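Long-range contact in similarities with probable monooxygenase (Photorhabdus luminescens, PDB 4HB9), which binds flavin-adenine dinucleotide and is probably a flavin-dependent monooxygenase of the aromatic ring hydroxylase type: residues A[181-186]-A[247-252]. Numbering follows the deposited sequence.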
loop_
_atom_site.group_PDB
_atom_site.type_symbol
_atom_site.label_atom_id
_atom_site.label_comp_id
_atom_site.label_asym_id
_atom_site.label_seq_id
_atom_site.Cartn_x
_atom_site.Cartn_y
_atom_site.Cartn_z
ATOM N N VAL A 181 -13.999 -0.723 -11.307
ATOM C CA VAL A 181 -13.207 -0.883 -12.523
ATOM C C VAL A 181 -13.770 -1.968 -13.437
ATOM O O VAL A 181 -13.556 -1.934 -14.625
ATOM C CB VAL A 181 -11.754 -1.194 -12.151
ATOM C CG1 VAL A 181 -10.923 -1.569 -13.368
ATOM C CG2 VAL A 181 -11.154 -0.001 -11.441
ATOM N N GLY A 182 -14.511 -2.910 -12.871
ATOM C CA GLY A 182 -14.988 -4.057 -13.612
ATOM C C GLY A 182 -13.980 -5.187 -13.618
ATOM O O GLY A 182 -14.181 -6.194 -14.333
ATOM N N VAL A 183 -12.895 -5.023 -12.856
ATOM C CA VAL A 183 -11.844 -6.046 -12.733
ATOM C C VAL A 183 -11.724 -6.414 -11.249
ATOM O O VAL A 183 -11.808 -5.536 -10.365
ATOM C CB VAL A 183 -10.507 -5.550 -13.314
ATOM C CG1 VAL A 183 -9.376 -6.528 -13.060
ATOM C CG2 VAL A 183 -10.655 -5.290 -14.817
ATOM N N SER A 184 -11.551 -7.712 -10.993
ATOM C CA SER A 184 -11.350 -8.237 -9.643
ATOM C C SER A 184 -10.132 -9.138 -9.614
ATOM O O SER A 184 -9.615 -9.532 -10.660
ATOM C CB SER A 184 -12.566 -9.013 -9.205
ATOM O OG SER A 184 -13.686 -8.162 -9.161
HETATM N N MSE A 185 -9.624 -9.427 -8.426
HETATM C CA MSE A 185 -8.433 -10.273 -8.328
HETATM C C MSE A 185 -8.526 -11.175 -7.127
HETATM O O MSE A 185 -9.282 -10.908 -6.176
HETATM C CB MSE A 185 -7.160 -9.425 -8.287
HETATM C CG MSE A 185 -7.000 -8.534 -7.077
HETATM SE SE MSE A 185 -5.314 -7.463 -7.190
HETATM C CE MSE A 185 -5.142 -7.053 -9.061
ATOM N N ILE A 186 -7.775 -12.262 -7.195
ATOM C CA ILE A 186 -7.620 -13.205 -6.089
ATOM C C ILE A 186 -6.113 -13.360 -5.907
ATOM O O ILE A 186 -5.397 -13.666 -6.871
ATOM C CB ILE A 186 -8.304 -14.551 -6.396
ATOM C CG1 ILE A 186 -9.797 -14.363 -6.645
ATOM C CG2 ILE A 186 -8.095 -15.549 -5.267
ATOM C CD1 ILE A 186 -10.516 -15.622 -7.078
ATOM N N VAL A 247 -1.346 -13.711 -8.347
ATOM C CA VAL A 247 -2.517 -12.844 -8.431
ATOM C C VAL A 247 -3.319 -13.221 -9.658
ATOM O O VAL A 247 -2.825 -13.100 -10.771
ATOM C CB VAL A 247 -2.140 -11.357 -8.509
ATOM C CG1 VAL A 247 -3.395 -10.523 -8.445
ATOM C CG2 VAL A 247 -1.188 -10.971 -7.378
ATOM N N TYR A 248 -4.514 -13.751 -9.446
ATOM C CA TYR A 248 -5.392 -14.096 -10.563
ATOM C C TYR A 248 -6.277 -12.905 -10.798
ATOM O O TYR A 248 -6.905 -12.419 -9.860
ATOM C CB TYR A 248 -6.245 -15.344 -10.281
ATOM C CG TYR A 248 -7.289 -15.606 -11.346
ATOM C CD1 TYR A 248 -6.944 -16.121 -12.602
ATOM C CD2 TYR A 248 -8.596 -15.290 -11.125
ATOM C CE1 TYR A 248 -7.899 -16.309 -13.584
ATOM C CE2 TYR A 248 -9.567 -15.493 -12.085
ATOM C CZ TYR A 248 -9.227 -15.991 -13.310
ATOM O OH TYR A 248 -10.228 -16.166 -14.244
ATOM N N VAL A 249 -6.311 -12.447 -12.049
ATOM C CA VAL A 249 -7.040 -11.213 -12.434
ATOM C C VAL A 249 -8.056 -11.530 -13.523
ATOM O O VAL A 249 -7.717 -12.182 -14.498
ATOM C CB VAL A 249 -6.067 -10.124 -12.915
ATOM C CG1 VAL A 249 -6.776 -8.809 -13.142
ATOM C CG2 VAL A 249 -4.952 -9.925 -11.917
ATOM N N ALA A 250 -9.298 -11.103 -13.325
ATOM C CA ALA A 250 -10.372 -11.372 -14.276
ATOM C C ALA A 250 -11.447 -10.327 -14.179
ATOM O O ALA A 250 -11.411 -9.489 -13.308
ATOM C CB ALA A 250 -10.990 -12.741 -14.000
ATOM N N ALA A 251 -12.426 -10.395 -15.072
ATOM C CA ALA A 251 -13.555 -9.451 -15.018
ATOM C C ALA A 251 -14.397 -9.786 -13.805
ATOM O O ALA A 251 -14.615 -10.973 -13.491
ATOM C CB ALA A 251 -14.386 -9.531 -16.293
ATOM N N THR A 252 -14.848 -8.750 -13.114
ATOM C CA THR A 252 -15.707 -8.912 -11.965
ATOM C C THR A 252 -16.961 -9.711 -12.294
ATOM O O THR A 252 -17.341 -10.621 -11.545
ATOM C CB THR A 252 -16.105 -7.540 -11.403
ATOM O OG1 THR A 252 -14.917 -6.762 -11.159
ATOM C CG2 THR A 252 -16.947 -7.708 -10.107
HETATM O O HOH W 1 -15.300 -4.102 -10.478
#
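The Tyr248 ring lies beside Ile186, whose CD1 approaches it obliquely; the two CB atoms are 4.5 Å apart. The ring's OH is hydrogen-bonded to Asp218 on the next strand, and Ile186 packs on helix 264-274. The other flat groups are the peptides of two antiparallel strands. Ile186 and Tyr248 exchange two backbone hydrogen bonds. Ser184 and Ala250 exchange two more; the one from Ser184 N to Ala250 O is nearly straight at 174°. On the sheet face opposite Tyr248, Val183 CG1 meets Val249 CG1 at 3.5 Å, a tight fit. There too Met185, a selenomethionine, rests its SE on Val247 CG1 at 3.8 Å; the bend at chi3 (36°) carries Met185 CE to 4.1 Å from Val249 CG2. Beyond the strand end, Thr252 N binds Gly182 O from above the carbonyl plane. Thr252 OG1 is hydrogen-bonded to Ser184 OG at 2.7 Å. The contact thus joins strand 240-251 to strand 179-191, next to the edge strand 295-301, in the mixed sheet that in relatives covers the substrate side of the flavin. Backbone bonds set the register; where pairing ends, hydrogen bonds run from His298 ND1 through Ser184 OG and Thr252 OG1 to a water on Gly182 N.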